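Mannitol dehydrogenase (Pseudomonas fluorescens, PDB 1LJ8) binds NAD and, as a long-chain dehydrogenase, probably catalyses the NAD-dependent interconversion of D-mannitol and D-fructose. Local coordinates at residues Q243-D246 / I250-A253; S302-T307 / S380-F385; V328-A333 / T400-L405; R392-G397 / P460-F465. One frame throughout, in Å; residues are numbered along the deposited sequence.

Interaction 1: Q243-D246 / I250-A253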
loop_
_atom_site.group_PDB
_atom_site.type_symbol
_atom_site.label_atom_id
_atom_site.label_comp_id
_atom_site.label_asym_id
_atom_site.label_seq_id
_atom_site.Cartn_x
_atom_site.Cartn_y
_atom_site.Cartn_z
ATOM N N GLN A 243 21.121 -11.525 2.358
ATOM C CA GLN A 243 21.957 -10.464 2.939
ATOM C C GLN A 243 21.830 -10.516 4.478
ATOM O O GLN A 243 22.799 -10.317 5.214
ATOM C CB GLN A 243 21.505 -9.096 2.417
ATOM C CG GLN A 243 22.303 -7.938 3.005
ATOM C CD GLN A 243 21.862 -6.566 2.480
ATOM O OE1 GLN A 243 20.685 -6.342 2.088
ATOM N NE2 GLN A 243 22.803 -5.627 2.476
ATOM N N LEU A 244 20.619 -10.806 4.949
ATOM C CA LEU A 244 20.389 -10.897 6.390
ATOM C C LEU A 244 21.242 -12.017 6.996
ATOM O O LEU A 244 21.846 -11.856 8.057
ATOM C CB LEU A 244 18.902 -11.163 6.657
ATOM C CG LEU A 244 18.536 -11.375 8.136
ATOM C CD1 LEU A 244 18.903 -10.087 9.005
ATOM C CD2 LEU A 244 17.026 -11.665 8.207
ATOM N N HIS A 245 21.266 -13.168 6.336
ATOM C CA HIS A 245 22.069 -14.293 6.818
ATOM C C HIS A 245 23.564 -13.923 6.721
ATOM O O HIS A 245 24.326 -14.119 7.676
ATOM C CB HIS A 245 21.816 -15.533 5.948
ATOM C CG HIS A 245 22.756 -16.664 6.245
ATOM N ND1 HIS A 245 22.718 -17.363 7.433
ATOM C CD2 HIS A 245 23.841 -17.127 5.569
ATOM C CE1 HIS A 245 23.740 -18.205 7.482
ATOM N NE2 HIS A 245 24.436 -18.081 6.362
ATOM N N ASP A 246 23.962 -13.376 5.564
ATOM C CA ASP A 246 25.364 -13.010 5.334
ATOM C C ASP A 246 25.867 -12.055 6.411
ATOM O O ASP A 246 26.933 -12.270 7.009
ATOM C CB ASP A 246 25.565 -12.384 3.912
ATOM C CG ASP A 246 25.295 -13.394 2.760
ATOM O OD1 ASP A 246 25.327 -14.614 3.061
ATOM O OD2 ASP A 246 25.056 -12.992 1.566
ATOM N N ILE A 250 21.240 -14.749 10.728
ATOM C CA ILE A 250 19.885 -15.273 10.888
ATOM C C ILE A 250 19.380 -15.933 9.607
ATOM O O ILE A 250 19.485 -15.334 8.495
ATOM C CB ILE A 250 18.855 -14.130 11.207
ATOM C CG1 ILE A 250 19.301 -13.319 12.445
ATOM C CG2 ILE A 250 17.439 -14.778 11.417
ATOM C CD1 ILE A 250 18.412 -12.046 12.719
ATOM N N ASP A 251 18.806 -17.122 9.759
ATOM C CA ASP A 251 18.218 -17.800 8.612
ATOM C C ASP A 251 16.736 -17.564 8.850
ATOM O O ASP A 251 16.120 -18.213 9.687
ATOM C CB ASP A 251 18.549 -19.299 8.620
ATOM C CG ASP A 251 20.043 -19.566 8.459
ATOM O OD1 ASP A 251 20.615 -19.053 7.473
ATOM O OD2 ASP A 251 20.647 -20.294 9.317
ATOM N N ASP A 252 16.177 -16.576 8.151
ATOM C CA ASP A 252 14.769 -16.220 8.311
ATOM C C ASP A 252 14.091 -16.554 6.966
ATOM O O ASP A 252 14.522 -16.083 5.918
ATOM C CB ASP A 252 14.680 -14.712 8.633
ATOM C CG ASP A 252 13.273 -14.262 9.002
ATOM O OD1 ASP A 252 12.295 -14.901 8.558
ATOM O OD2 ASP A 252 13.157 -13.262 9.735
ATOM N N ALA A 253 13.019 -17.364 6.985
ATOM C CA ALA A 253 12.380 -17.741 5.737
ATOM C C ALA A 253 11.704 -16.511 5.117
ATOM O O ALA A 253 11.477 -16.490 3.909
ATOM C CB ALA A 253 11.304 -18.831 5.971
#
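A chi1 of 171° sets CG of His-245 opposite its backbone N and brings the imidazole off helix 238-248 beside the carboxylate of Asp-251, whose chi1 of -65° holds its CG next to the backbone N. The two side chains run alongside each other, pointing the same way, with planes 23° apart. ND1 of His-245 comes within 2.7 Å of OD1 of Asp-251, but the angle is too poor for a hydrogen bond. CA of His-245 makes a CA-H...O contact of 3.3 Å with O of Ile-250, and this oxygen also sits at the imidazole edge. Leu-244 adds an apolar patch, its CG 4.1 Å from CB of Ile-250 and its CD2 3.9 Å from CB of Asp-252. Leu-244 and Ile-250 both touch Thr-84 and Val-96, which seats the helix end and the following loop on strands 83-87 and 96-107 of the Rossmann domain. OD2 of Asp-252 bonds to OG1 of Thr-84, while OD2 of Asp-251 is bonded to N of Met-1. Asp-251 thus serves the chain's N-terminus first, and its closeness to His-245 would amount to charge attraction, if the ring is protonated, rather than a directed bond.

Interaction 2: S302-T307 / S380-F385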
loop_
_atom_site.group_PDB
_atom_site.type_symbol
_atom_site.label_atom_id
_atom_site.label_comp_id
_atom_site.label_asym_id
_atom_site.label_seq_id
_atom_site.Cartn_x
_atom_site.Cartn_y
_atom_site.Cartn_z
ATOM N N SER A 302 5.177 10.478 -7.234
ATOM C CA SER A 302 6.529 10.469 -7.807
ATOM C C SER A 302 6.980 9.041 -8.108
ATOM O O SER A 302 7.650 8.794 -9.132
ATOM C CB SER A 302 7.525 11.139 -6.832
ATOM O OG SER A 302 7.294 12.534 -6.845
ATOM N N HIS A 303 6.590 8.104 -7.229
ATOM C CA HIS A 303 6.980 6.688 -7.452
ATOM C C HIS A 303 6.446 6.267 -8.817
ATOM O O HIS A 303 7.186 5.682 -9.612
ATOM C CB HIS A 303 6.370 5.774 -6.381
ATOM C CG HIS A 303 7.336 5.269 -5.355
ATOM N ND1 HIS A 303 6.911 4.561 -4.241
ATOM C CD2 HIS A 303 8.688 5.351 -5.259
ATOM C CE1 HIS A 303 7.961 4.234 -3.505
ATOM N NE2 HIS A 303 9.050 4.698 -4.098
ATOM N N LEU A 304 5.159 6.522 -9.100
ATOM C CA LEU A 304 4.637 6.111 -10.422
ATOM C C LEU A 304 5.311 6.832 -11.562
ATOM O O LEU A 304 5.581 6.245 -12.623
ATOM C CB LEU A 304 3.122 6.302 -10.561
ATOM C CG LEU A 304 2.166 5.400 -9.813
ATOM C CD1 LEU A 304 0.803 5.409 -10.555
ATOM C CD2 LEU A 304 2.676 3.937 -9.821
ATOM N N ALA A 305 5.605 8.114 -11.361
ATOM C CA ALA A 305 6.278 8.868 -12.426
ATOM C C ALA A 305 7.669 8.304 -12.732
ATOM O O ALA A 305 8.131 8.342 -13.873
ATOM C CB ALA A 305 6.388 10.366 -12.031
ATOM N N LEU A 306 8.343 7.783 -11.722
ATOM C CA LEU A 306 9.667 7.197 -11.953
ATOM C C LEU A 306 9.678 5.753 -12.456
ATOM O O LEU A 306 10.545 5.314 -13.249
ATOM C CB LEU A 306 10.454 7.138 -10.635
ATOM C CG LEU A 306 10.746 8.434 -9.897
ATOM C CD1 LEU A 306 11.333 8.146 -8.469
ATOM C CD2 LEU A 306 11.757 9.187 -10.785
ATOM N N THR A 307 8.706 5.009 -11.972
ATOM C CA THR A 307 8.763 3.560 -12.152
ATOM C C THR A 307 8.559 2.937 -13.517
ATOM O O THR A 307 9.270 1.968 -13.871
ATOM C CB THR A 307 7.852 2.907 -11.090
ATOM O OG1 THR A 307 8.382 1.603 -10.783
ATOM C CG2 THR A 307 6.393 2.740 -11.589
ATOM N N SER A 380 -4.756 -0.278 -10.437
ATOM C CA SER A 380 -5.415 0.207 -9.222
ATOM C C SER A 380 -4.751 1.475 -8.671
ATOM O O SER A 380 -5.405 2.261 -7.973
ATOM C CB SER A 380 -5.375 -0.845 -8.076
ATOM O OG SER A 380 -5.867 -2.134 -8.481
ATOM N N LYS A 381 -3.461 1.651 -8.949
ATOM C CA LYS A 381 -2.725 2.786 -8.403
ATOM C C LYS A 381 -2.940 4.101 -9.143
ATOM O O LYS A 381 -2.999 5.150 -8.495
ATOM C CB LYS A 381 -1.227 2.468 -8.382
ATOM C CG LYS A 381 -0.880 1.401 -7.368
ATOM C CD LYS A 381 0.559 0.994 -7.503
ATOM C CE LYS A 381 0.921 0.032 -6.302
ATOM N NZ LYS A 381 2.295 -0.464 -6.475
ATOM N N PHE A 382 -3.056 4.055 -10.467
ATOM C CA PHE A 382 -3.274 5.298 -11.186
ATOM C C PHE A 382 -4.392 6.205 -10.659
ATOM O O PHE A 382 -4.148 7.396 -10.463
ATOM C CB PHE A 382 -3.460 5.059 -12.703
ATOM C CG PHE A 382 -2.156 5.159 -13.486
ATOM C CD1 PHE A 382 -1.462 4.019 -13.848
ATOM C CD2 PHE A 382 -1.610 6.406 -13.808
ATOM C CE1 PHE A 382 -0.256 4.086 -14.519
ATOM C CE2 PHE A 382 -0.386 6.498 -14.485
ATOM C CZ PHE A 382 0.302 5.327 -14.849
ATOM N N PRO A 383 -5.620 5.677 -10.419
ATOM C CA PRO A 383 -6.711 6.540 -9.925
ATOM C C PRO A 383 -6.485 7.100 -8.528
ATOM O O PRO A 383 -7.138 8.073 -8.146
ATOM C CB PRO A 383 -7.975 5.627 -10.006
ATOM C CG PRO A 383 -7.383 4.199 -9.879
ATOM C CD PRO A 383 -6.102 4.313 -10.745
ATOM N N LYS A 384 -5.581 6.487 -7.756
ATOM C CA LYS A 384 -5.278 7.008 -6.428
ATOM C C LYS A 384 -4.118 7.990 -6.423
ATOM O O LYS A 384 -4.175 9.011 -5.740
ATOM C CB LYS A 384 -4.879 5.874 -5.463
ATOM C CG LYS A 384 -6.031 5.258 -4.722
ATOM C CD LYS A 384 -6.984 4.560 -5.639
ATOM C CE LYS A 384 -8.152 3.970 -4.828
ATOM N NZ LYS A 384 -9.221 3.451 -5.712
ATOM N N PHE A 385 -3.072 7.667 -7.186
ATOM C CA PHE A 385 -1.822 8.427 -7.121
ATOM C C PHE A 385 -1.589 9.526 -8.125
ATOM O O PHE A 385 -0.851 10.481 -7.808
ATOM C CB PHE A 385 -0.587 7.504 -7.305
ATOM C CG PHE A 385 -0.488 6.339 -6.337
ATOM C CD1 PHE A 385 0.479 5.335 -6.565
ATOM C CD2 PHE A 385 -1.311 6.237 -5.184
ATOM C CE1 PHE A 385 0.622 4.238 -5.644
ATOM C CE2 PHE A 385 -1.177 5.141 -4.268
ATOM C CZ PHE A 385 -0.212 4.151 -4.498
#
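Leu-304 meets Phe-382 and Phe-385 in a helix-helix packing of the helical C-terminal domain, where 302-307 and 380-385 cross at -131° with their axes 10.7 Å apart. Along the first segment, the His-303 ring leads away to stack on Phe-362. Leu-304, next in line, carries the contact. Its chi1 of -71° places CG anti to the carbonyl carbon, and from there the branches reach across to the second helix. CG lies in the plane of the Phe-385 ring, at its edge, 3.7 Å from CD1 of Phe-385, while CD1 of Leu-304 lies over one face of Phe-382 and stands 4.2 Å from CB of Lys-381. An alanine in place of Leu-304 would probably leave the face of Phe-382 and the edge of Phe-385 without their shared apolar partner and open a gap between the helices. The second helix is kinked, with the N atoms of Pro-383 and Lys-384 lacking bonds to the preceding turn. Phe-385 also borders Glu-133 and Asn-191, both NAD-binding residues, so the packing backs onto the cofactor site. Over Phe-382, CD1 of Leu-304 makes a CH-pi contact, 4.0 Å from the ring centroid and 4° off its normal.

Interaction 3: V328-A333 / T400-L405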
loop_
_atom_site.group_PDB
_atom_site.type_symbol
_atom_site.label_atom_id
_atom_site.label_comp_id
_atom_site.label_asym_id
_atom_site.label_seq_id
_atom_site.Cartn_x
_atom_site.Cartn_y
_atom_site.Cartn_z
ATOM N N VAL A 328 15.729 12.564 -11.638
ATOM C CA VAL A 328 15.599 13.439 -10.476
ATOM C C VAL A 328 14.975 14.753 -10.888
ATOM O O VAL A 328 14.076 15.259 -10.222
ATOM C CB VAL A 328 17.004 13.723 -9.816
ATOM C CG1 VAL A 328 16.863 14.631 -8.626
ATOM C CG2 VAL A 328 17.667 12.395 -9.384
ATOM N N ALA A 329 15.453 15.330 -12.000
ATOM C CA ALA A 329 14.901 16.621 -12.473
ATOM C C ALA A 329 13.420 16.491 -12.846
ATOM O O ALA A 329 12.589 17.383 -12.568
ATOM C CB ALA A 329 15.711 17.132 -13.662
ATOM N N TYR A 330 13.090 15.388 -13.501
ATOM C CA TYR A 330 11.682 15.138 -13.854
ATOM C C TYR A 330 10.792 15.018 -12.603
ATOM O O TYR A 330 9.714 15.637 -12.540
ATOM C CB TYR A 330 11.606 13.862 -14.710
ATOM C CG TYR A 330 10.197 13.375 -15.026
ATOM C CD1 TYR A 330 9.296 14.155 -15.755
ATOM C CD2 TYR A 330 9.792 12.110 -14.613
ATOM C CE1 TYR A 330 8.018 13.668 -16.068
ATOM C CE2 TYR A 330 8.530 11.611 -14.913
ATOM C CZ TYR A 330 7.649 12.392 -15.644
ATOM O OH TYR A 330 6.396 11.894 -15.977
HETATM N N MSE A 331 11.222 14.230 -11.608
HETATM C CA MSE A 331 10.445 14.109 -10.345
HETATM C C MSE A 331 10.270 15.478 -9.664
HETATM O O MSE A 331 9.173 15.830 -9.193
HETATM C CB MSE A 331 11.170 13.172 -9.357
HETATM C CG MSE A 331 10.638 13.221 -7.892
HETATM SE SE MSE A 331 11.663 11.836 -6.897
HETATM C CE MSE A 331 10.979 12.236 -5.102
ATOM N N ARG A 332 11.350 16.262 -9.610
ATOM C CA ARG A 332 11.236 17.576 -8.977
ATOM C C ARG A 332 10.265 18.476 -9.732
ATOM O O ARG A 332 9.475 19.207 -9.118
ATOM C CB ARG A 332 12.610 18.262 -8.885
ATOM C CG ARG A 332 13.563 17.655 -7.896
ATOM C CD ARG A 332 14.737 18.613 -7.696
ATOM N NE ARG A 332 15.834 18.035 -6.911
ATOM C CZ ARG A 332 15.884 17.981 -5.577
ATOM N NH1 ARG A 332 14.891 18.460 -4.834
ATOM N NH2 ARG A 332 16.962 17.472 -4.987
ATOM N N ALA A 333 10.305 18.418 -11.059
ATOM C CA ALA A 333 9.387 19.259 -11.845
ATOM C C ALA A 333 7.934 18.802 -11.611
ATOM O O ALA A 333 7.028 19.608 -11.450
ATOM C CB ALA A 333 9.729 19.167 -13.335
ATOM N N THR A 400 -0.204 19.580 -19.090
ATOM C CA THR A 400 -0.359 18.177 -18.633
ATOM C C THR A 400 0.761 17.252 -19.085
ATOM O O THR A 400 0.766 16.071 -18.718
ATOM C CB THR A 400 -1.681 17.536 -19.143
ATOM O OG1 THR A 400 -1.669 17.451 -20.578
ATOM C CG2 THR A 400 -2.902 18.366 -18.675
ATOM N N GLU A 401 1.697 17.775 -19.863
ATOM C CA GLU A 401 2.728 16.934 -20.452
ATOM C C GLU A 401 3.519 16.030 -19.522
ATOM O O GLU A 401 3.736 14.855 -19.853
ATOM C CB GLU A 401 3.714 17.776 -21.254
ATOM C CG GLU A 401 4.288 16.996 -22.406
ATOM C CD GLU A 401 3.592 17.388 -23.703
ATOM O OE1 GLU A 401 2.505 18.030 -23.639
ATOM O OE2 GLU A 401 4.123 17.051 -24.763
ATOM N N ARG A 402 3.989 16.563 -18.392
ATOM C CA ARG A 402 4.751 15.703 -17.486
ATOM C C ARG A 402 3.882 14.598 -16.924
ATOM O O ARG A 402 4.363 13.469 -16.753
ATOM C CB ARG A 402 5.334 16.484 -16.322
ATOM C CG ARG A 402 6.460 17.525 -16.708
ATOM C CD ARG A 402 6.796 18.374 -15.480
ATOM N NE ARG A 402 5.718 19.335 -15.224
ATOM C CZ ARG A 402 5.588 20.513 -15.837
ATOM N NH1 ARG A 402 6.476 20.940 -16.748
ATOM N NH2 ARG A 402 4.518 21.251 -15.602
ATOM N N ALA A 403 2.621 14.906 -16.609
ATOM C CA ALA A 403 1.741 13.866 -16.036
ATOM C C ALA A 403 1.311 12.881 -17.113
ATOM O O ALA A 403 1.146 11.674 -16.862
ATOM C CB ALA A 403 0.509 14.519 -15.379
ATOM N N ALA A 404 1.123 13.398 -18.331
ATOM C CA ALA A 404 0.748 12.528 -19.452
ATOM C C ALA A 404 1.857 11.532 -19.725
ATOM O O ALA A 404 1.581 10.404 -20.124
ATOM C CB ALA A 404 0.454 13.384 -20.773
ATOM N N LEU A 405 3.100 11.934 -19.511
ATOM C CA LEU A 405 4.233 11.029 -19.769
ATOM C C LEU A 405 4.157 9.818 -18.839
ATOM O O LEU A 405 4.547 8.727 -19.246
ATOM C CB LEU A 405 5.594 11.772 -19.587
ATOM C CG LEU A 405 6.849 10.896 -19.801
ATOM C CD1 LEU A 405 6.867 10.386 -21.284
ATOM C CD2 LEU A 405 8.131 11.713 -19.497
#
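Tyr-330 supplies the one hydrogen bond between the two segments: its OH donates to the backbone O of Arg-402 over 2.7 Å, meeting the carbonyl at a C=O...donor angle of 150° and somewhat tilted from the carbonyl plane. The acceptor lies at the edge of the phenol ring, in its plane. The side chain leaves its helix with CG anti to the backbone N, which lets the ring reach across to the other helix and deliver its hydroxyl to the main chain there. Because both residues are buried, this bond satisfies a polar group that could not easily turn to water.

Apolar contacts flank the bond. CE1 of Tyr-330 is 3.9 Å from CB of Arg-402, the two side chains sliding past each other in opposite directions. Leu-405, one turn further along, approaches obliquely: its CB is 3.7 Å from OH of Tyr-330, and its CD2 is 3.9 Å from CZ of the same ring. One turn after Tyr-330, the methyl CB of Ala-333 packs 3.7 Å from CD of Arg-402.

Charge enters through the arginine. A bend at chi3 of -74° turns its guanidinium away from the extended line of the chain, and NE forms a salt bridge with Asp-338, further along helix 325-339, adding an ionic link between the same two helices. Tyr-330 also packs on Ala-305 and Leu-309 of helix 289-313 and on Leu-488 of helix 463-488.

Two helices crossing at -119°, bridged by a tyrosine hydroxyl and packed through Arg-402 and Leu-405, are joined here as part of the helical mannitol dehydrogenase C-terminal domain.

Interaction 4: R392-G397 / P460-F465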
loop_
_atom_site.group_PDB
_atom_site.type_symbol
_atom_site.label_atom_id
_atom_site.label_comp_id
_atom_site.label_asym_id
_atom_site.label_seq_id
_atom_site.Cartn_x
_atom_site.Cartn_y
_atom_site.Cartn_z
ATOM N N ARG A 392 -6.884 17.795 -12.022
ATOM C CA ARG A 392 -6.757 19.185 -11.588
ATOM C C ARG A 392 -6.030 19.981 -12.679
ATOM O O ARG A 392 -6.361 21.130 -12.969
ATOM C CB ARG A 392 -5.995 19.235 -10.245
ATOM C CG ARG A 392 -5.577 20.638 -9.769
ATOM C CD ARG A 392 -6.835 21.535 -9.511
ATOM N NE ARG A 392 -6.418 22.725 -8.766
ATOM C CZ ARG A 392 -6.306 22.764 -7.430
ATOM N NH1 ARG A 392 -6.596 21.697 -6.694
ATOM N NH2 ARG A 392 -5.841 23.867 -6.843
ATOM N N LEU A 393 -5.016 19.388 -13.296
ATOM C CA LEU A 393 -4.313 20.118 -14.351
ATOM C C LEU A 393 -5.258 20.391 -15.522
ATOM O O LEU A 393 -5.255 21.488 -16.097
ATOM C CB LEU A 393 -3.097 19.327 -14.857
ATOM C CG LEU A 393 -2.034 18.969 -13.792
ATOM C CD1 LEU A 393 -0.892 18.104 -14.387
ATOM C CD2 LEU A 393 -1.456 20.274 -13.231
ATOM N N ILE A 394 -6.099 19.413 -15.844
ATOM C CA ILE A 394 -7.054 19.576 -16.940
ATOM C C ILE A 394 -8.046 20.688 -16.569
ATOM O O ILE A 394 -8.256 21.614 -17.349
ATOM C CB ILE A 394 -7.808 18.257 -17.222
ATOM C CG1 ILE A 394 -6.844 17.257 -17.897
ATOM C CG2 ILE A 394 -9.057 18.535 -18.157
ATOM C CD1 ILE A 394 -7.437 15.824 -17.942
ATOM N N ALA A 395 -8.607 20.623 -15.373
ATOM C CA ALA A 395 -9.581 21.651 -14.948
ATOM C C ALA A 395 -8.995 23.046 -14.905
ATOM O O ALA A 395 -9.718 24.019 -15.175
ATOM C CB ALA A 395 -10.155 21.311 -13.573
ATOM N N ASP A 396 -7.719 23.164 -14.547
ATOM C CA ASP A 396 -7.096 24.467 -14.449
ATOM C C ASP A 396 -6.549 24.984 -15.774
ATOM O O ASP A 396 -6.127 26.140 -15.841
ATOM C CB ASP A 396 -5.912 24.464 -13.468
ATOM C CG ASP A 396 -6.324 24.348 -12.016
ATOM O OD1 ASP A 396 -7.512 24.586 -11.671
ATOM O OD2 ASP A 396 -5.427 24.034 -11.216
ATOM N N GLY A 397 -6.505 24.127 -16.795
ATOM C CA GLY A 397 -5.951 24.519 -18.073
ATOM C C GLY A 397 -4.444 24.610 -17.946
ATOM O O GLY A 397 -3.835 25.383 -18.669
ATOM N N PRO A 460 -10.184 11.159 -20.907
ATOM C CA PRO A 460 -10.579 10.801 -22.281
ATOM C C PRO A 460 -11.282 11.913 -23.040
ATOM O O PRO A 460 -11.311 11.909 -24.243
ATOM C CB PRO A 460 -11.502 9.591 -22.077
ATOM C CG PRO A 460 -12.069 9.830 -20.704
ATOM C CD PRO A 460 -10.830 10.269 -19.935
ATOM N N ASN A 461 -11.845 12.867 -22.326
ATOM C CA ASN A 461 -12.569 13.963 -22.963
ATOM C C ASN A 461 -11.750 15.237 -23.084
ATOM O O ASN A 461 -12.268 16.302 -23.487
ATOM C CB ASN A 461 -13.872 14.192 -22.183
ATOM C CG ASN A 461 -14.850 13.039 -22.392
ATOM O OD1 ASN A 461 -15.344 12.870 -23.497
ATOM N ND2 ASN A 461 -15.090 12.216 -21.353
ATOM N N SER A 462 -10.463 15.135 -22.741
ATOM C CA SER A 462 -9.562 16.279 -22.805
ATOM C C SER A 462 -8.664 16.243 -24.056
ATOM O O SER A 462 -7.718 15.455 -24.139
ATOM C CB SER A 462 -8.698 16.320 -21.552
ATOM O OG SER A 462 -7.676 17.288 -21.687
ATOM N N PRO A 463 -8.947 17.098 -25.051
ATOM C CA PRO A 463 -8.103 17.096 -26.262
ATOM C C PRO A 463 -6.646 17.390 -25.931
ATOM O O PRO A 463 -5.727 16.810 -26.532
ATOM C CB PRO A 463 -8.718 18.216 -27.129
ATOM C CG PRO A 463 -10.202 18.160 -26.744
ATOM C CD PRO A 463 -10.151 17.952 -25.218
ATOM N N GLU A 464 -6.438 18.315 -24.995
ATOM C CA GLU A 464 -5.105 18.694 -24.558
ATOM C C GLU A 464 -4.367 17.473 -23.971
ATOM O O GLU A 464 -3.223 17.196 -24.300
ATOM C CB GLU A 464 -5.163 19.729 -23.427
ATOM C CG GLU A 464 -5.510 21.183 -23.829
ATOM C CD GLU A 464 -6.948 21.399 -24.280
ATOM O OE1 GLU A 464 -7.152 22.502 -24.842
ATOM O OE2 GLU A 464 -7.861 20.540 -24.086
ATOM N N PHE A 465 -5.036 16.754 -23.092
ATOM C CA PHE A 465 -4.343 15.628 -22.454
ATOM C C PHE A 465 -4.121 14.506 -23.450
ATOM O O PHE A 465 -3.046 13.885 -23.493
ATOM C CB PHE A 465 -5.148 15.079 -21.263
ATOM C CG PHE A 465 -4.455 13.917 -20.595
ATOM C CD1 PHE A 465 -3.531 14.152 -19.577
ATOM C CD2 PHE A 465 -4.656 12.624 -21.049
ATOM C CE1 PHE A 465 -2.798 13.098 -19.011
ATOM C CE2 PHE A 465 -3.937 11.537 -20.494
ATOM C CZ PHE A 465 -3.014 11.780 -19.484
#
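The CA atoms of Ile-394 and Ser-462 come within 7.2 Å of each other where one helix ends in a Schellman motif and another begins behind a serine N-cap, both in the C-terminal domain. Gly-397, with a positive phi of 73°, completes the first of these caps; its N bonds back to O of Ile-394 over 3.1 Å. Between the segments the contact is small and apolar. Ile-394 points at the second segment, and its CD1 lies 3.9 Å from CB of Ser-462 and 4.1 Å from CB of Phe-465, while CG1 and CG2 lie against the serine OG. With an alanine in place of Ile-394, the CB atoms of Ser-462 and Phe-465 would probably lose their apolar cover from helix 387-396, leaving a gap beside the cap. NE of Arg-392 forms a salt bridge with OD2 of Asp-396, which also pairs with Arg-398. The ring of Phe-465 packs on Ala-404 and Val-407, tying the new helix to helix 401-413. In Ser-462 a chi1 of 171° holds OG anti to its own backbone N, and this oxygen accepts the capping bond from N of Phe-465 at 3.0 Å, with an N-H...O angle of 158°.

In the fold
Interaction 1 stands apart in the Rossmann domain, its centre 32 to 50 Å from those of the other three, and on the far side of the chain's centre from interaction 4. Interactions 2, 3 and 4 lie in the helical C-terminal domain. Interactions 2 and 3 are centred 12 Å apart and touch through helices 289-313 and 325-339; 3 and 4 are 16 Å apart and meet where the consecutive helices 387-396 and 401-413 pack together, and against helix 463-488. Along the chain, 2 crosses 3 and 3 crosses 4, so helices distant in sequence are interlaced into one body. That body reaches the cofactor site at interaction 2, while 3 and 4 lie away from the annotated sites.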